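Local coordinates for protein SAP-like pentraxin (Limulus polyphemus, PDB 3FLP) that binds two calcium ions per subunit and, as an invertebrate lectin of the pentraxin family, probably recognises sugars through them, at residues A1-G13 and D205-L217. Numbering follows the deposited sequence.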
loop_
_atom_site.group_PDB
_atom_site.type_symbol
_atom_site.label_atom_id
_atom_site.label_comp_id
_atom_site.label_asym_id
_atom_site.label_seq_id
_atom_site.Cartn_x
_atom_site.Cartn_y
_atom_site.Cartn_z
ATOM N N ALA A 1 14.037 20.097 0.778
ATOM C CA ALA A 1 14.158 20.667 -0.598
ATOM C C ALA A 1 15.612 20.633 -1.069
ATOM O O ALA A 1 16.008 19.745 -1.834
ATOM C CB ALA A 1 13.629 22.105 -0.616
ATOM N N VAL A 2 16.405 21.597 -0.607
ATOM C CA VAL A 2 17.812 21.678 -0.985
ATOM C C VAL A 2 18.677 20.769 -0.114
ATOM O O VAL A 2 18.654 20.860 1.112
ATOM C CB VAL A 2 18.330 23.124 -0.858
ATOM C CG1 VAL A 2 19.734 23.229 -1.422
ATOM C CG2 VAL A 2 17.397 24.061 -1.580
ATOM N N ASP A 3 19.446 19.898 -0.759
ATOM C CA ASP A 3 20.322 18.958 -0.059
ATOM C C ASP A 3 21.636 19.636 0.342
ATOM O O ASP A 3 22.195 20.432 -0.415
ATOM C CB ASP A 3 20.624 17.774 -0.982
ATOM C CG ASP A 3 21.150 16.567 -0.233
ATOM O OD1 ASP A 3 20.332 15.716 0.182
ATOM O OD2 ASP A 3 22.383 16.469 -0.052
ATOM N N ILE A 4 22.138 19.294 1.522
ATOM C CA ILE A 4 23.379 19.863 2.022
ATOM C C ILE A 4 24.578 19.573 1.114
ATOM O O ILE A 4 25.563 20.315 1.115
ATOM C CB ILE A 4 23.677 19.344 3.439
ATOM C CG1 ILE A 4 24.285 20.469 4.271
ATOM C CG2 ILE A 4 24.620 18.132 3.384
ATOM C CD1 ILE A 4 24.366 20.144 5.746
ATOM N N ARG A 5 24.491 18.498 0.336
ATOM C CA ARG A 5 25.571 18.141 -0.571
ATOM C C ARG A 5 25.683 19.103 -1.750
ATOM O O ARG A 5 26.694 19.112 -2.442
ATOM C CB ARG A 5 25.397 16.699 -1.072
ATOM C CG ARG A 5 25.835 15.658 -0.042
ATOM C CD ARG A 5 25.291 14.260 -0.332
ATOM N NE ARG A 5 23.833 14.232 -0.250
ATOM C CZ ARG A 5 23.090 13.128 -0.275
ATOM N NH1 ARG A 5 23.663 11.931 -0.378
ATOM N NH2 ARG A 5 21.769 13.225 -0.198
ATOM N N ASP A 6 24.656 19.922 -1.964
ATOM C CA ASP A 6 24.671 20.883 -3.063
ATOM C C ASP A 6 25.113 22.285 -2.633
ATOM O O ASP A 6 25.091 23.220 -3.440
ATOM C CB ASP A 6 23.286 20.969 -3.742
ATOM C CG ASP A 6 22.924 19.702 -4.530
ATOM O OD1 ASP A 6 23.752 19.224 -5.338
ATOM O OD2 ASP A 6 21.801 19.190 -4.352
ATOM N N VAL A 7 25.491 22.446 -1.366
ATOM C CA VAL A 7 25.971 23.747 -0.892
ATOM C C VAL A 7 27.293 23.966 -1.618
ATOM O O VAL A 7 28.052 23.019 -1.830
ATOM C CB VAL A 7 26.220 23.744 0.643
ATOM C CG1 VAL A 7 27.063 24.959 1.061
ATOM C CG2 VAL A 7 24.889 23.761 1.375
ATOM N N LYS A 8 27.569 25.198 -2.022
ATOM C CA LYS A 8 28.813 25.465 -2.719
ATOM C C LYS A 8 29.554 26.643 -2.094
ATOM O O LYS A 8 28.970 27.469 -1.386
ATOM C CB LYS A 8 28.545 25.752 -4.206
ATOM C CG LYS A 8 28.034 27.158 -4.483
ATOM C CD LYS A 8 27.857 27.423 -5.975
ATOM C CE LYS A 8 27.244 28.802 -6.203
ATOM N NZ LYS A 8 27.035 29.081 -7.649
ATOM N N ILE A 9 30.851 26.705 -2.359
ATOM C CA ILE A 9 31.689 27.783 -1.858
ATOM C C ILE A 9 32.351 28.410 -3.075
ATOM O O ILE A 9 32.894 27.701 -3.925
ATOM C CB ILE A 9 32.810 27.259 -0.921
ATOM C CG1 ILE A 9 32.204 26.597 0.325
ATOM C CG2 ILE A 9 33.740 28.405 -0.540
ATOM C CD1 ILE A 9 31.491 27.548 1.247
ATOM N N SER A 10 32.287 29.733 -3.167
ATOM C CA SER A 10 32.916 30.447 -4.268
ATOM C C SER A 10 34.206 31.088 -3.771
ATOM O O SER A 10 34.217 31.759 -2.739
ATOM C CB SER A 10 31.984 31.540 -4.810
ATOM O OG SER A 10 30.788 30.985 -5.325
ATOM N N PHE A 11 35.289 30.850 -4.505
ATOM C CA PHE A 11 36.600 31.414 -4.196
ATOM C C PHE A 11 36.747 32.480 -5.280
ATOM O O PHE A 11 37.216 32.200 -6.378
ATOM C CB PHE A 11 37.667 30.321 -4.328
ATOM C CG PHE A 11 37.519 29.209 -3.318
ATOM C CD1 PHE A 11 38.090 29.319 -2.054
ATOM C CD2 PHE A 11 36.765 28.079 -3.615
ATOM C CE1 PHE A 11 37.910 28.317 -1.097
ATOM C CE2 PHE A 11 36.577 27.074 -2.667
ATOM C CZ PHE A 11 37.151 27.193 -1.404
ATOM N N PRO A 12 36.333 33.721 -4.971
ATOM C CA PRO A 12 36.329 34.926 -5.813
ATOM C C PRO A 12 37.558 35.235 -6.651
ATOM O O PRO A 12 37.453 35.498 -7.853
ATOM C CB PRO A 12 36.037 36.047 -4.815
ATOM C CG PRO A 12 35.284 35.349 -3.720
ATOM C CD PRO A 12 36.077 34.089 -3.567
ATOM N N GLY A 13 38.717 35.220 -6.013
ATOM C CA GLY A 13 39.949 35.541 -6.705
ATOM C C GLY A 13 40.931 35.938 -5.624
ATOM O O GLY A 13 40.542 36.516 -4.605
ATOM N N ASP A 205 38.629 35.183 4.359
ATOM C CA ASP A 205 38.960 36.066 3.248
ATOM C C ASP A 205 37.928 36.170 2.124
ATOM O O ASP A 205 38.265 36.092 0.948
ATOM C CB ASP A 205 40.341 35.709 2.664
ATOM C CG ASP A 205 41.508 36.214 3.540
ATOM O OD1 ASP A 205 41.283 37.086 4.411
ATOM O OD2 ASP A 205 42.657 35.753 3.345
ATOM N N GLY A 206 36.668 36.339 2.503
ATOM C CA GLY A 206 35.617 36.523 1.521
ATOM C C GLY A 206 35.090 35.399 0.648
ATOM O O GLY A 206 34.677 35.669 -0.480
ATOM N N VAL A 207 35.098 34.156 1.123
ATOM C CA VAL A 207 34.541 33.084 0.310
ATOM C C VAL A 207 33.031 33.304 0.356
ATOM O O VAL A 207 32.509 33.874 1.321
ATOM C CB VAL A 207 34.886 31.678 0.855
ATOM C CG1 VAL A 207 36.346 31.354 0.557
ATOM C CG2 VAL A 207 34.618 31.605 2.355
ATOM N N ILE A 208 32.333 32.873 -0.690
ATOM C CA ILE A 208 30.891 33.057 -0.764
ATOM C C ILE A 208 30.161 31.734 -0.625
ATOM O O ILE A 208 30.442 30.784 -1.355
ATOM C CB ILE A 208 30.489 33.708 -2.110
ATOM C CG1 ILE A 208 31.282 34.999 -2.321
ATOM C CG2 ILE A 208 28.999 34.007 -2.118
ATOM C CD1 ILE A 208 31.104 35.615 -3.700
ATOM N N VAL A 209 29.225 31.677 0.318
ATOM C CA VAL A 209 28.441 30.474 0.547
ATOM C C VAL A 209 27.148 30.566 -0.270
ATOM O O VAL A 209 26.389 31.532 -0.151
ATOM C CB VAL A 209 28.076 30.303 2.041
ATOM C CG1 VAL A 209 27.241 29.035 2.223
ATOM C CG2 VAL A 209 29.345 30.238 2.897
ATOM N N GLY A 210 26.907 29.561 -1.105
ATOM C CA GLY A 210 25.712 29.549 -1.922
ATOM C C GLY A 210 25.276 28.139 -2.255
ATOM O O GLY A 210 25.605 27.186 -1.537
ATOM N N ILE A 211 24.544 28.002 -3.354
ATOM C CA ILE A 211 24.033 26.708 -3.787
ATOM C C ILE A 211 24.527 26.346 -5.186
ATOM O O ILE A 211 24.542 27.181 -6.093
ATOM C CB ILE A 211 22.481 26.712 -3.800
ATOM C CG1 ILE A 211 21.946 26.899 -2.373
ATOM C CG2 ILE A 211 21.949 25.406 -4.405
ATOM C CD1 ILE A 211 22.270 25.735 -1.432
ATOM N N SER A 212 24.936 25.093 -5.350
ATOM C CA SER A 212 25.399 24.606 -6.640
ATOM C C SER A 212 24.230 24.047 -7.441
ATOM O O SER A 212 23.427 23.282 -6.915
ATOM C CB SER A 212 26.432 23.506 -6.445
ATOM O OG SER A 212 26.483 22.686 -7.594
ATOM N N HIS A 213 24.139 24.428 -8.711
ATOM C CA HIS A 213 23.070 23.937 -9.575
ATOM C C HIS A 213 23.604 23.009 -10.658
ATOM O O HIS A 213 23.030 22.906 -11.740
ATOM C CB HIS A 213 22.310 25.106 -10.212
ATOM C CG HIS A 213 21.621 25.976 -9.208
ATOM N ND1 HIS A 213 22.236 27.059 -8.617
ATOM C CD2 HIS A 213 20.410 25.860 -8.613
ATOM C CE1 HIS A 213 21.434 27.571 -7.698
ATOM N NE2 HIS A 213 20.321 26.861 -7.675
ATOM N N MET A 214 24.707 22.332 -10.363
ATOM C CA MET A 214 25.292 21.394 -11.310
ATOM C C MET A 214 24.363 20.208 -11.491
ATOM O O MET A 214 24.149 19.733 -12.606
ATOM C CB MET A 214 26.637 20.867 -10.799
ATOM C CG MET A 214 27.137 19.635 -11.559
ATOM S SD MET A 214 28.774 19.060 -11.056
ATOM C CE MET A 214 29.231 18.042 -12.458
ATOM N N CYS A 215 23.811 19.746 -10.376
ATOM C CA CYS A 215 22.941 18.586 -10.359
ATOM C C CYS A 215 21.442 18.890 -10.293
ATOM O O CYS A 215 20.661 18.350 -11.076
ATOM C CB CYS A 215 23.345 17.700 -9.183
ATOM S SG CYS A 215 24.973 16.893 -9.356
ATOM N N SER A 216 21.045 19.738 -9.347
ATOM C CA SER A 216 19.645 20.113 -9.184
ATOM C C SER A 216 19.446 21.587 -9.508
ATOM O O SER A 216 20.165 22.445 -8.990
ATOM C CB SER A 216 19.180 19.860 -7.746
ATOM O OG SER A 216 19.138 18.478 -7.454
ATOM N N LEU A 217 18.470 21.873 -10.363
ATOM C CA LEU A 217 18.161 23.245 -10.750
ATOM C C LEU A 217 17.303 23.907 -9.680
ATOM O O LEU A 217 17.307 25.154 -9.593
ATOM C CB LEU A 217 17.433 23.276 -12.102
ATOM C CG LEU A 217 18.242 22.818 -13.322
ATOM C CD1 LEU A 217 17.442 23.080 -14.582
ATOM C CD2 LEU A 217 19.569 23.571 -13.385
ATOM O OXT LEU A 217 16.645 23.149 -8.941
HETATM O O HOH W 1 23.360 20.741 -7.518
HETATM O O HOH W 2 21.375 17.298 -5.983
HETATM O O HOH W 3 26.285 19.943 -5.865
HETATM O O HOH W 4 28.711 30.725 -3.571
#
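Ile9 and Val209 lie side by side on one face of an antiparallel strand pair, Ile9 CD1 touching Val209 CG2 at 3.8 Å. This joins the N-terminal strand 7-11 to the C-terminal strand 207-211. Four backbone hydrogen bonds join the strands, two each for Lys8 with Gly210 and Ser10 with Ile208. Just past them Ser212 N bonds to Asp6 O at 2.7 Å, nearly straight. The tight part is apolar. Ile9 chi1 of -63° sets CG1 beside the backbone N and leaves CG2 anti to it. CG2 of Ile9 meets Val207 CB at 3.7 Å and also lies over a face of the Phe11 ring. Val207 CG1 packs alongside that ring, 3.7 Å from Phe11 CD1. Across the sheet, the extended chain of Lys8 runs along the Ile211 peptide, with CE 3.2 Å from Ile211 O, and its NZ forms a salt bridge with Glu162. The looser end is wet. Three waters link the Asp6 carboxylate to Ser212, Cys215 and Ser216; two of these bonds, one to Asp6 OD1 and one to Ser212 OG, are weak. Asp6 OD1 is also paired with Arg188, and Cys215 is disulfide-bonded to Cys184. Val2, ahead of strand 7-11, meets Ile211 at the end of 207-211 tip to tip, Val2 CG1 to Ile211 CD1 3.6 Å. In the pentraxin jelly-roll, strand 7-11 lies between 207-211 and 161-169. Ile9 and Phe11 rest on strand 21-24, and Val207 to Val209 continue the sheet into a strand of a neighbouring subunit.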